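Glycosyl hydrolase family 62 protein (Coprinopsis cinerea, PDB 5B6T) probably hydrolyses terminal alpha-L-arabinofuranosyl side groups from arabinoxylan, acting as an alpha-L-arabinofuranosidase in the breakdown of hemicellulose. Local coordinates at residues V32-R37 and R93-V98; H39-T44 and A116-P121; L97-Q100 and Y106-N109; L268-S271 and T276-I279; A196-R201 and L284-Q289. All blocks are in the same frame, centred on the assembly; numbering follows the deposited sequence. Where two conformers were deposited one is given.

Contact 1. Residues V32-R37 and R93-V98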
# COMPACT_ATOMS: atom_id res chain seq x y z
N VAL A 32 -2.37 5.05 -9.31
CA VAL A 32 -3.28 4.80 -10.43
C VAL A 32 -2.83 5.60 -11.65
O VAL A 32 -2.25 6.68 -11.53
CB VAL A 32 -4.75 5.14 -10.11
CG1 VAL A 32 -5.30 4.21 -9.05
CG2 VAL A 32 -4.96 6.59 -9.70
N TYR A 33 -3.13 5.02 -12.81
CA TYR A 33 -2.96 5.71 -14.10
C TYR A 33 -4.33 6.14 -14.57
O TYR A 33 -5.23 5.31 -14.69
CB TYR A 33 -2.32 4.79 -15.13
CG TYR A 33 -1.86 5.51 -16.39
CD1 TYR A 33 -0.70 6.26 -16.38
CD2 TYR A 33 -2.58 5.43 -17.58
CE1 TYR A 33 -0.25 6.90 -17.52
CE2 TYR A 33 -2.16 6.09 -18.72
CZ TYR A 33 -0.99 6.81 -18.70
OH TYR A 33 -0.54 7.43 -19.86
N HIS A 34 -4.50 7.44 -14.79
CA HIS A 34 -5.81 7.99 -15.14
C HIS A 34 -5.63 9.18 -16.04
O HIS A 34 -4.81 10.09 -15.75
CB HIS A 34 -6.56 8.40 -13.87
CG HIS A 34 -7.82 9.18 -14.11
ND1 HIS A 34 -8.97 8.58 -14.53
CD2 HIS A 34 -8.08 10.50 -14.01
CE1 HIS A 34 -9.92 9.50 -14.66
NE2 HIS A 34 -9.41 10.67 -14.36
N ASP A 35 -6.38 9.16 -17.14
CA ASP A 35 -6.30 10.21 -18.15
C ASP A 35 -4.88 10.63 -18.49
O ASP A 35 -4.53 11.80 -18.44
CB ASP A 35 -7.17 11.38 -17.71
CG ASP A 35 -8.64 11.08 -17.89
OD1 ASP A 35 -8.96 10.02 -18.50
OD2 ASP A 35 -9.47 11.88 -17.44
N GLY A 36 -4.06 9.65 -18.85
CA GLY A 36 -2.76 9.88 -19.39
C GLY A 36 -1.65 10.23 -18.43
O GLY A 36 -0.56 10.63 -18.85
N ARG A 37 -1.91 10.12 -17.13
CA ARG A 37 -0.94 10.45 -16.12
C ARG A 37 -0.95 9.44 -14.99
O ARG A 37 -2.00 8.85 -14.67
CB ARG A 37 -1.23 11.83 -15.48
CG ARG A 37 -1.27 13.02 -16.42
CD ARG A 37 -1.59 14.28 -15.64
NE ARG A 37 -0.48 14.75 -14.82
CZ ARG A 37 0.62 15.35 -15.30
NH1 ARG A 37 0.77 15.56 -16.59
NH2 ARG A 37 1.57 15.75 -14.46
N ARG A 93 -19.45 7.95 -7.71
CA ARG A 93 -18.73 8.85 -8.62
C ARG A 93 -17.78 9.73 -7.80
O ARG A 93 -17.62 10.94 -8.03
CB ARG A 93 -19.72 9.66 -9.48
CG ARG A 93 -20.54 8.75 -10.39
CD ARG A 93 -21.76 9.39 -11.02
NE ARG A 93 -21.49 10.71 -11.57
CZ ARG A 93 -21.10 10.97 -12.82
NH1 ARG A 93 -20.90 10.00 -13.72
NH2 ARG A 93 -20.89 12.23 -13.17
N LEU A 94 -17.14 9.12 -6.80
CA LEU A 94 -16.18 9.83 -5.95
C LEU A 94 -14.92 8.98 -5.82
O LEU A 94 -15.01 7.77 -5.62
CB LEU A 94 -16.74 9.99 -4.55
CG LEU A 94 -17.79 11.05 -4.30
CD1 LEU A 94 -18.18 10.91 -2.84
CD2 LEU A 94 -17.24 12.43 -4.61
N TRP A 95 -13.76 9.63 -5.87
CA TRP A 95 -12.51 9.02 -5.47
C TRP A 95 -12.45 9.03 -3.94
O TRP A 95 -12.91 9.98 -3.27
CB TRP A 95 -11.30 9.76 -6.03
CG TRP A 95 -11.19 9.75 -7.51
CD1 TRP A 95 -11.73 10.63 -8.37
CD2 TRP A 95 -10.45 8.81 -8.30
NE1 TRP A 95 -11.39 10.30 -9.67
CE2 TRP A 95 -10.60 9.19 -9.65
CE3 TRP A 95 -9.66 7.69 -8.00
CZ2 TRP A 95 -10.02 8.48 -10.69
CZ3 TRP A 95 -9.06 6.99 -9.05
CH2 TRP A 95 -9.26 7.39 -10.38
N TYR A 96 -11.90 7.94 -3.40
CA TYR A 96 -11.59 7.80 -1.99
C TYR A 96 -10.09 7.74 -1.82
O TYR A 96 -9.39 7.14 -2.67
CB TYR A 96 -12.24 6.55 -1.36
CG TYR A 96 -13.68 6.74 -0.97
CD1 TYR A 96 -14.67 6.85 -1.92
CD2 TYR A 96 -14.04 6.83 0.37
CE1 TYR A 96 -16.00 7.07 -1.55
CE2 TYR A 96 -15.35 7.04 0.74
CZ TYR A 96 -16.32 7.16 -0.21
OH TYR A 96 -17.64 7.38 0.16
N LEU A 97 -9.62 8.32 -0.72
CA LEU A 97 -8.23 8.21 -0.26
C LEU A 97 -8.33 7.71 1.19
O LEU A 97 -8.84 8.43 2.06
CB LEU A 97 -7.53 9.57 -0.31
CG LEU A 97 -6.01 9.53 -0.12
CD1 LEU A 97 -5.31 8.81 -1.28
CD2 LEU A 97 -5.43 10.93 0.07
N VAL A 98 -7.92 6.46 1.37
CA VAL A 98 -7.95 5.75 2.63
C VAL A 98 -6.56 5.84 3.24
O VAL A 98 -5.56 5.76 2.53
CB VAL A 98 -8.40 4.29 2.40
CG1 VAL A 98 -8.17 3.43 3.63
CG2 VAL A 98 -9.85 4.28 1.99

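Contact 2. Residues H39-T44 and A116-P121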
# COMPACT_ATOMS: atom_id res chain seq x y z
N HIS A 39 -0.77 8.97 -11.02
CA HIS A 39 -1.19 9.69 -9.82
C HIS A 39 -0.67 8.88 -8.65
O HIS A 39 -1.16 7.78 -8.39
CB HIS A 39 -2.71 9.83 -9.76
CG HIS A 39 -3.28 10.47 -10.97
ND1 HIS A 39 -3.51 11.82 -11.08
CD2 HIS A 39 -3.58 9.94 -12.18
CE1 HIS A 39 -3.97 12.10 -12.29
NE2 HIS A 39 -4.01 10.97 -12.98
N VAL A 40 0.32 9.42 -7.95
CA VAL A 40 0.92 8.72 -6.84
C VAL A 40 0.58 9.49 -5.55
O VAL A 40 0.75 10.72 -5.49
CB VAL A 40 2.44 8.60 -7.01
CG1 VAL A 40 3.13 8.08 -5.74
CG2 VAL A 40 2.79 7.74 -8.23
N PHE A 41 0.12 8.77 -4.55
CA PHE A 41 -0.02 9.31 -3.19
C PHE A 41 0.96 8.60 -2.30
O PHE A 41 1.13 7.40 -2.43
CB PHE A 41 -1.45 9.08 -2.68
CG PHE A 41 -2.49 9.78 -3.50
CD1 PHE A 41 -2.89 9.30 -4.73
CD2 PHE A 41 -3.04 10.97 -3.03
CE1 PHE A 41 -3.81 10.00 -5.50
CE2 PHE A 41 -3.98 11.64 -3.78
CZ PHE A 41 -4.38 11.14 -5.00
N ALA A 42 1.63 9.35 -1.41
CA ALA A 42 2.65 8.75 -0.57
C ALA A 42 2.65 9.41 0.79
O ALA A 42 2.18 10.55 0.91
CB ALA A 42 4.02 8.90 -1.25
N SER A 43 3.19 8.70 1.78
CA SER A 43 3.51 9.31 3.07
C SER A 43 4.77 10.15 2.97
O SER A 43 5.75 9.74 2.38
CB SER A 43 3.76 8.26 4.15
OG SER A 43 2.69 7.34 4.21
N THR A 44 4.74 11.34 3.59
CA THR A 44 5.98 12.04 3.94
C THR A 44 6.38 11.62 5.35
O THR A 44 5.52 11.58 6.24
CB THR A 44 5.82 13.56 3.85
OG1 THR A 44 4.84 14.04 4.80
CG2 THR A 44 5.37 13.98 2.47
N ALA A 116 -6.20 19.80 -4.17
CA ALA A 116 -6.72 20.74 -3.18
C ALA A 116 -8.09 20.35 -2.64
O ALA A 116 -8.51 20.90 -1.60
CB ALA A 116 -6.77 22.15 -3.76
N GLY A 117 -8.79 19.42 -3.30
CA GLY A 117 -10.17 19.04 -2.98
C GLY A 117 -10.36 17.93 -1.97
O GLY A 117 -11.49 17.67 -1.55
N TRP A 118 -9.29 17.26 -1.56
CA TRP A 118 -9.47 16.15 -0.60
C TRP A 118 -10.03 16.62 0.73
O TRP A 118 -9.49 17.53 1.38
CB TRP A 118 -8.17 15.40 -0.42
CG TRP A 118 -7.77 14.65 -1.66
CD1 TRP A 118 -6.79 14.99 -2.56
CD2 TRP A 118 -8.34 13.43 -2.14
NE1 TRP A 118 -6.73 14.08 -3.57
CE2 TRP A 118 -7.67 13.10 -3.34
CE3 TRP A 118 -9.34 12.58 -1.67
CZ2 TRP A 118 -7.98 11.95 -4.07
CZ3 TRP A 118 -9.66 11.45 -2.38
CH2 TRP A 118 -8.95 11.12 -3.56
N THR A 119 -11.10 15.96 1.16
CA THR A 119 -11.84 16.36 2.35
C THR A 119 -11.06 16.16 3.63
O THR A 119 -10.12 15.37 3.71
CB THR A 119 -13.19 15.61 2.44
OG1 THR A 119 -12.96 14.17 2.39
CG2 THR A 119 -14.12 16.01 1.35
N ALA A 120 -11.46 16.88 4.68
CA ALA A 120 -10.98 16.64 6.01
C ALA A 120 -11.33 15.20 6.44
O ALA A 120 -12.33 14.68 6.00
CB ALA A 120 -11.63 17.63 6.98
N PRO A 121 -10.49 14.57 7.27
CA PRO A 121 -10.67 13.14 7.52
C PRO A 121 -12.00 12.77 8.18
O PRO A 121 -12.51 13.52 9.07
CB PRO A 121 -9.53 12.79 8.47
CG PRO A 121 -8.50 13.83 8.25
CD PRO A 121 -9.27 15.08 7.91

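Contact 3. Residues L97-Q100 and Y106-N109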
# COMPACT_ATOMS: atom_id res chain seq x y z
N LEU A 97 -9.62 8.32 -0.72
CA LEU A 97 -8.23 8.21 -0.26
C LEU A 97 -8.33 7.71 1.19
O LEU A 97 -8.84 8.43 2.06
CB LEU A 97 -7.53 9.57 -0.31
CG LEU A 97 -6.01 9.53 -0.12
CD1 LEU A 97 -5.31 8.81 -1.28
CD2 LEU A 97 -5.43 10.93 0.07
N VAL A 98 -7.92 6.46 1.37
CA VAL A 98 -7.95 5.75 2.63
C VAL A 98 -6.56 5.84 3.24
O VAL A 98 -5.56 5.76 2.53
CB VAL A 98 -8.40 4.29 2.40
CG1 VAL A 98 -8.17 3.43 3.63
CG2 VAL A 98 -9.85 4.28 1.99
N TYR A 99 -6.50 6.05 4.55
CA TYR A 99 -5.22 6.21 5.26
C TYR A 99 -5.47 6.07 6.77
O TYR A 99 -6.63 5.86 7.19
CB TYR A 99 -4.57 7.58 4.94
CG TYR A 99 -5.53 8.74 5.13
CD1 TYR A 99 -6.32 9.19 4.08
CD2 TYR A 99 -5.60 9.44 6.34
CE1 TYR A 99 -7.20 10.22 4.24
CE2 TYR A 99 -6.48 10.50 6.50
CZ TYR A 99 -7.27 10.90 5.43
OH TYR A 99 -8.18 11.94 5.57
N GLN A 100 -4.40 6.20 7.55
CA GLN A 100 -4.54 6.13 9.01
C GLN A 100 -4.24 7.49 9.62
O GLN A 100 -3.41 8.26 9.13
CB GLN A 100 -3.58 5.08 9.58
CG GLN A 100 -2.11 5.47 9.49
CD GLN A 100 -1.17 4.35 9.09
OE1 GLN A 100 -1.52 3.45 8.35
NE2 GLN A 100 0.03 4.42 9.58
N TYR A 106 -10.59 8.21 5.98
CA TYR A 106 -10.70 8.45 4.56
C TYR A 106 -11.07 9.88 4.23
O TYR A 106 -11.70 10.58 5.06
CB TYR A 106 -11.73 7.51 3.92
CG TYR A 106 -13.15 7.77 4.41
CD1 TYR A 106 -13.62 7.17 5.58
CD2 TYR A 106 -13.99 8.64 3.72
CE1 TYR A 106 -14.89 7.41 6.05
CE2 TYR A 106 -15.29 8.88 4.17
CZ TYR A 106 -15.70 8.29 5.34
OH TYR A 106 -16.98 8.52 5.82
N SER A 107 -10.67 10.30 3.03
CA SER A 107 -11.12 11.53 2.39
C SER A 107 -11.78 11.18 1.07
O SER A 107 -11.53 10.12 0.49
CB SER A 107 -9.94 12.49 2.14
OG SER A 107 -9.36 12.88 3.36
N THR A 108 -12.59 12.09 0.55
CA THR A 108 -13.18 11.91 -0.76
C THR A 108 -12.89 13.11 -1.65
O THR A 108 -12.49 14.17 -1.17
CB THR A 108 -14.70 11.70 -0.71
OG1 THR A 108 -15.34 12.84 -0.13
CG2 THR A 108 -15.00 10.45 0.10
N ASN A 109 -13.11 12.93 -2.95
CA ASN A 109 -12.82 13.94 -3.96
C ASN A 109 -13.45 13.53 -5.28
O ASN A 109 -13.18 12.43 -5.76
CB ASN A 109 -11.29 14.07 -4.13
CG ASN A 109 -10.87 15.31 -4.87
OD1 ASN A 109 -11.63 15.91 -5.65
ND2 ASN A 109 -9.64 15.70 -4.66

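Contact 4. Residues L268-S271 and T276-I279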
# COMPACT_ATOMS: atom_id res chain seq x y z
N LEU A 268 0.89 -2.73 -6.46
CA LEU A 268 0.96 -3.18 -7.84
C LEU A 268 0.27 -2.17 -8.77
O LEU A 268 -0.72 -1.52 -8.40
CB LEU A 268 0.29 -4.55 -8.06
CG LEU A 268 1.05 -5.81 -7.59
CD1 LEU A 268 0.13 -7.03 -7.67
CD2 LEU A 268 2.29 -6.06 -8.45
N ILE A 269 0.79 -2.05 -9.97
CA ILE A 269 0.06 -1.31 -11.00
C ILE A 269 -1.21 -2.09 -11.35
O ILE A 269 -1.16 -3.31 -11.63
CB ILE A 269 0.93 -1.07 -12.25
CG1 ILE A 269 2.18 -0.21 -11.97
CG2 ILE A 269 0.12 -0.45 -13.35
CD1 ILE A 269 2.05 0.93 -11.00
N ARG A 270 -2.36 -1.41 -11.31
CA ARG A 270 -3.65 -2.06 -11.47
C ARG A 270 -4.12 -2.10 -12.91
O ARG A 270 -3.59 -1.40 -13.75
CB ARG A 270 -4.69 -1.30 -10.62
CG ARG A 270 -4.27 -1.04 -9.18
CD ARG A 270 -5.36 -0.30 -8.44
NE ARG A 270 -4.80 0.32 -7.26
CZ ARG A 270 -5.36 1.33 -6.62
NH1 ARG A 270 -6.56 1.76 -6.96
NH2 ARG A 270 -4.71 1.89 -5.62
N SER A 271 -5.12 -2.93 -13.19
CA SER A 271 -5.72 -2.96 -14.52
C SER A 271 -6.92 -2.03 -14.60
O SER A 271 -7.47 -1.83 -15.70
CB SER A 271 -6.17 -4.38 -14.84
OG SER A 271 -7.02 -4.86 -13.84
N THR A 276 -12.94 -2.36 -7.03
CA THR A 276 -12.64 -3.80 -7.07
C THR A 276 -11.15 -4.10 -7.00
O THR A 276 -10.75 -5.27 -6.89
CB THR A 276 -13.25 -4.51 -8.29
OG1 THR A 276 -12.64 -4.03 -9.49
CG2 THR A 276 -14.77 -4.27 -8.34
N LEU A 277 -10.31 -3.07 -7.07
CA LEU A 277 -8.84 -3.25 -6.97
C LEU A 277 -8.33 -4.42 -7.85
O LEU A 277 -7.68 -5.37 -7.38
CB LEU A 277 -8.39 -3.43 -5.50
CG LEU A 277 -8.19 -2.15 -4.67
CD1 LEU A 277 -7.00 -1.35 -5.21
CD2 LEU A 277 -9.42 -1.25 -4.60
N PRO A 278 -8.59 -4.34 -9.16
CA PRO A 278 -8.16 -5.40 -10.06
C PRO A 278 -6.72 -5.25 -10.54
O PRO A 278 -6.22 -4.13 -10.75
CB PRO A 278 -9.12 -5.25 -11.24
CG PRO A 278 -9.40 -3.79 -11.30
CD PRO A 278 -9.29 -3.27 -9.89
N ILE A 279 -6.07 -6.41 -10.75
CA ILE A 279 -4.80 -6.48 -11.45
C ILE A 279 -4.90 -7.48 -12.59
O ILE A 279 -5.65 -8.44 -12.54
CB ILE A 279 -3.63 -6.88 -10.52
CG1 ILE A 279 -3.90 -8.24 -9.85
CG2 ILE A 279 -3.33 -5.79 -9.48
CD1 ILE A 279 -2.67 -8.92 -9.30

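Contact 5. Residues A196-R201 and L284-Q289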
# COMPACT_ATOMS: atom_id res chain seq x y z
N ALA A 196 1.45 -3.66 6.01
CA ALA A 196 1.42 -3.29 4.59
C ALA A 196 0.81 -4.38 3.72
O ALA A 196 1.40 -4.79 2.71
CB ALA A 196 2.81 -2.92 4.11
N ALA A 197 -0.43 -4.70 4.01
CA ALA A 197 -1.21 -5.57 3.13
C ALA A 197 -1.57 -4.89 1.78
O ALA A 197 -1.78 -3.69 1.71
CB ALA A 197 -2.48 -6.04 3.81
N ASN A 198 -1.61 -5.70 0.73
CA ASN A 198 -2.34 -5.39 -0.50
C ASN A 198 -3.27 -6.55 -0.80
O ASN A 198 -2.91 -7.72 -0.59
CB ASN A 198 -1.45 -5.24 -1.75
CG ASN A 198 -0.32 -4.24 -1.59
OD1 ASN A 198 0.85 -4.64 -1.56
ND2 ASN A 198 -0.63 -2.95 -1.60
N VAL A 199 -4.47 -6.23 -1.25
CA VAL A 199 -5.44 -7.23 -1.66
C VAL A 199 -6.06 -6.83 -3.01
O VAL A 199 -6.58 -5.75 -3.15
CB VAL A 199 -6.54 -7.47 -0.61
CG1 VAL A 199 -7.34 -8.72 -0.97
CG2 VAL A 199 -5.91 -7.60 0.76
N TYR A 200 -5.94 -7.74 -3.99
CA TYR A 200 -6.38 -7.47 -5.36
C TYR A 200 -7.24 -8.58 -5.94
O TYR A 200 -7.06 -9.75 -5.59
CB TYR A 200 -5.19 -7.33 -6.27
CG TYR A 200 -4.25 -6.20 -5.93
CD1 TYR A 200 -4.60 -4.89 -6.19
CD2 TYR A 200 -3.01 -6.46 -5.37
CE1 TYR A 200 -3.73 -3.84 -5.91
CE2 TYR A 200 -2.13 -5.43 -5.11
CZ TYR A 200 -2.50 -4.11 -5.36
OH TYR A 200 -1.61 -3.09 -5.08
N ARG A 201 -8.17 -8.21 -6.82
CA ARG A 201 -8.85 -9.18 -7.69
C ARG A 201 -7.93 -9.50 -8.85
O ARG A 201 -7.36 -8.60 -9.48
CB ARG A 201 -10.16 -8.61 -8.21
CG ARG A 201 -10.85 -9.44 -9.28
CD ARG A 201 -11.25 -10.82 -8.78
NE ARG A 201 -11.75 -11.64 -9.88
CZ ARG A 201 -12.96 -11.51 -10.44
NH1 ARG A 201 -13.82 -10.59 -10.00
NH2 ARG A 201 -13.31 -12.31 -11.45
N LEU A 284 3.44 -7.90 -14.28
CA LEU A 284 3.26 -7.23 -12.98
C LEU A 284 4.34 -6.15 -12.80
O LEU A 284 5.47 -6.32 -13.22
CB LEU A 284 3.31 -8.22 -11.80
CG LEU A 284 1.99 -8.94 -11.47
CD1 LEU A 284 1.52 -9.86 -12.57
CD2 LEU A 284 2.13 -9.72 -10.15
N ARG A 285 3.95 -5.05 -12.17
CA ARG A 285 4.85 -3.96 -11.82
C ARG A 285 4.51 -3.54 -10.40
O ARG A 285 3.33 -3.35 -10.09
CB ARG A 285 4.67 -2.77 -12.78
CG ARG A 285 5.07 -3.04 -14.23
CD ARG A 285 4.76 -1.82 -15.09
NE ARG A 285 3.39 -1.81 -15.57
CZ ARG A 285 2.78 -0.78 -16.16
NH1 ARG A 285 3.39 0.41 -16.31
NH2 ARG A 285 1.52 -0.93 -16.56
N TYR A 286 5.53 -3.41 -9.57
CA TYR A 286 5.33 -3.11 -8.15
C TYR A 286 6.07 -1.85 -7.82
O TYR A 286 7.30 -1.78 -7.89
CB TYR A 286 5.79 -4.27 -7.22
CG TYR A 286 5.21 -4.23 -5.82
CD1 TYR A 286 3.86 -4.39 -5.61
CD2 TYR A 286 6.03 -4.05 -4.70
CE1 TYR A 286 3.33 -4.35 -4.33
CE2 TYR A 286 5.52 -4.07 -3.41
CZ TYR A 286 4.16 -4.17 -3.24
OH TYR A 286 3.63 -4.14 -1.98
N LEU A 287 5.32 -0.82 -7.43
CA LEU A 287 5.89 0.45 -6.97
C LEU A 287 6.12 0.29 -5.48
O LEU A 287 5.18 -0.01 -4.75
CB LEU A 287 4.89 1.59 -7.27
CG LEU A 287 5.38 3.00 -6.89
CD1 LEU A 287 6.58 3.50 -7.66
CD2 LEU A 287 4.20 3.95 -7.08
N TYR A 288 7.36 0.45 -5.03
CA TYR A 288 7.71 0.06 -3.67
C TYR A 288 8.64 1.10 -3.06
O TYR A 288 9.14 2.00 -3.76
CB TYR A 288 8.36 -1.32 -3.70
CG TYR A 288 9.79 -1.32 -4.21
CD1 TYR A 288 10.08 -1.28 -5.58
CD2 TYR A 288 10.85 -1.41 -3.33
CE1 TYR A 288 11.38 -1.28 -6.05
CE2 TYR A 288 12.15 -1.42 -3.79
CZ TYR A 288 12.42 -1.34 -5.15
OH TYR A 288 13.73 -1.40 -5.60
N GLN A 289 8.90 0.96 -1.77
CA GLN A 289 9.91 1.75 -1.10
C GLN A 289 11.13 0.92 -0.73
O GLN A 289 11.01 -0.22 -0.23
CB GLN A 289 9.37 2.43 0.17
CG GLN A 289 8.87 1.47 1.25
CD GLN A 289 8.27 2.16 2.45
OE1 GLN A 289 7.74 3.28 2.37
NE2 GLN A 289 8.32 1.46 3.59

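Contact 1. Residues V32-R37 and R93-V98
Trp95 points the benzo edge of its indole at the face of His34 in a T-shaped (edge-to-face) pair. The ring centroids, imidazole to six-membered ring, are 5.3 Å apart and the planes stand at 77°. Trp95 CZ2 makes the approach, riding over the middle of the imidazole and coming within 4.0 Å of His34 ND1. Seen from the indole, ND1 lies at the edge, in the ring plane. Two atoms further round the same ring, past CH2, Trp95 CZ3 meets the CG2 methyl of Val32 at 4.2 Å, so two residues of one strand meet the same benzo rim. The other face of the imidazole carries the carboxylate carbon of Asp35, set toward the rim. His34 reaches across because its CG is anti to the backbone N (chi1 170°), which stretches the ring out from the strand.

Farther out, the backbone of His34 is pinned in a type I' turn running to Arg37, with His34 N bonded to Arg37 O at 2.9 Å, and its carbonyl oxygen also accepts from NE2 of His39. Trp95 itself packs against Tyr88 and Val86 of strand 82-89. The tight turn links strands 25-34 and 37-46 as a beta hairpin. The aromatic bridge joins that hairpin to the next four-stranded sheet, the way neighbouring blades meet in the five-bladed beta-propeller of this family.

Contact 2. Residues H39-T44 and A116-P121
Phe41, on strand 37-46, and Trp118, in the loop leading to strand 122-123, hold their backbones well apart, with CA atoms 11.9 Å from each other, and the whole gap is spanned by two aromatic side chains. The CE2-CZ side of the phenyl rim does the touching. Phe41 CE2 lies 3.7 Å from Trp118 NE1, while the neighbouring Phe41 CZ sits 3.8 Å from Trp118 CZ2, so two adjacent phenyl carbons rest along the NE1-CE2-CZ2 side of the indole. The nitrogen lies near the plane of the phenyl ring, at its edge, and the planes of phenyl and five-membered ring are almost perpendicular at 89°. In both residues CG is anti to the carbonyl carbon (chi1 -63° in Phe41, -69° in Trp118), which sends each ring out from its own chain toward the other.

Around the pair, Leu97 packs on both rings, Trp95 adds to the indole, and Tyr54, Pro84 and Val86 line the phenyl. The loop is thereby fastened to two sheets of the propeller at once. The contact is buried and aromatic in character: it rests on van der Waals contact between the two rings and their apolar neighbours, without a polar bond between them.

Contact 3. Residues L97-Q100 and Y106-N109
The Tyr99 ring lies over the neighbouring strand, with the backbone N of Tyr106 4.2 Å above one face, toward the rim, and OG of Ser107 in the ring plane at the edge, beside the hydroxyl end. This is the antiparallel beta hairpin of strands 94-100 and 104-109, the central pair of one four-stranded sheet in the beta-propeller. The short strand axes run at 160° and come within 4.7 Å.

Leu97 and Ser107 form the hydrogen-bonded pair. Leu97 N donates to Ser107 O at 2.9 Å, and Ser107 N returns a bond of 2.8 Å to Leu97 O. The same Leu97 oxygen receives a CA-H contact from Tyr106. Val98 and Tyr106 follow as the non-hydrogen-bonded pair; their side chains share a face of the sheet, where Val98 CG2 meets Tyr106 CB at 4.2 Å, while the Tyr106 ring leads away toward Phe124 and Pro175. Leu97 and Ser107 turn to the other face, where Leu97 packs on Val86 and Trp118.

Tyr99 has its CG wedged between backbone N and carbonyl carbon (chi1 51°), a setting that lays the ring across toward the neighbouring strand. Its hydroxyl thereby reaches the serine two positions beyond its own backbone partner, Ala105. Ser107 OG in turn bonds to the carbonyl oxygen of Thr119, so this one oxygen links hairpin and loop: it accepts the hydrogen of Tyr99 OH over 2.7 Å.

Contact 4. Residues L268-S271 and T276-I279
A short loop that leaves strand 266-268 of one propeller sheet and enters strand 278-279, which pairs in parallel with strand 195-202 of another, folds back on itself here. Its two limbs are tied by one backbone hydrogen bond, Ser271 N to Pro278 O, 2.9 Å long; the donor stands 41° out of the carbonyl plane, away from the lone pairs. Arg270 CB also lies beside that oxygen, at 3.2 Å.

The Arg270 chain runs extended from CG to NE, carrying its guanidinium past Leu277. Leu277 CD1 sits over one face of that flat group, offset toward its rim, 3.4 Å from Arg270 NE. Polar partners outside the loop fix the arginine's rotation: NH2 forms a salt bridge with Glu267, and NH1 bonds to the carbonyl oxygen of Val86. At the far end Leu268 CD1 meets Ile279 CD1 at 3.8 Å, the CG2 branch of Ile279 turning instead toward Leu268 CB and Ile269 O. Ser271 OG passes beside the Pro278 ring, 3.4 Å from its CB, and bonds to Asp203.

The Arg270 side chain, about 8 Å from the bound calcium ion, is thus covered on one face by a methyl group and held at its nitrogens by a carboxylate and a carbonyl. The salt bridge and the carbonyl would both favour a charged guanidinium, while the leucine methyl keeps water from part of one face.

Contact 5. Residues A196-R201 and L284-Q289
A first torsion of -161° swings the Tyr286 ring away from its own backbone N and out from strand 285-290, while Asn198 keeps CG anti to the carbonyl carbon and reaches from strand 195-202 to meet it. The two side chains come from opposite directions and join in a single hydrogen bond: Tyr286 OH donates to Asn198 OD1 over 2.9 Å. The hydroxyl lies in the plane of the amide carbonyl, at a C=O...O angle of 149°, and the amide oxygen sits in the plane of the phenol ring at its edge, 3.7 Å from Tyr286 CE1. Amide and ring themselves are turned 85° apart.

The strands belong to two different sheets of the five-bladed propeller, and their CA atoms come no closer than 11.1 Å, between Asn198 and Tyr286. Strand 266-268 runs in the gap and supplies a second hold on the amide, for Asn198 ND2 bonds to the carbonyl oxygen of Gly266. With both ends of the amide engaged, its flip is settled and OD1 is presented to the tyrosine. Phe223 meets the Tyr286 ring edge-to-face, and Leu268 and Leu309 pack beside it, so the phenol is held among apolar groups.

The Asn198 side chain lies about 5 Å from the bound calcium ion, a distance consistent with a place in its second shell. Nearby on the same strand, Tyr200 OH accepts the backbone N-H of Leu268.

How the contacts relate
Contacts 1, 2 and 3 form one continuous patch. Contact 3 lies about 7 Å from contact 2, centre to centre, and is nested in the chain loop contact 2 closes; Thr119 O to Ser107 OG, 2.6 Å, joins them. Contacts 1 and 2 share the hairpin 25-46 and meet through Leu97 CD1 and Phe41 CD2 at 3.6 Å. Contacts 4 and 5, centres about 9 Å apart, form a second group, tied by Ile279 N to Arg201 O (2.8 Å) and Ile269 N to Arg285 O (2.9 Å). Val32 CG1 and Arg270 NH1, 3.5 Å apart, connect the groups. Of the five, contact 5 brings a side chain nearest the calcium ion; Tyr286 lies about 13 Å from lead.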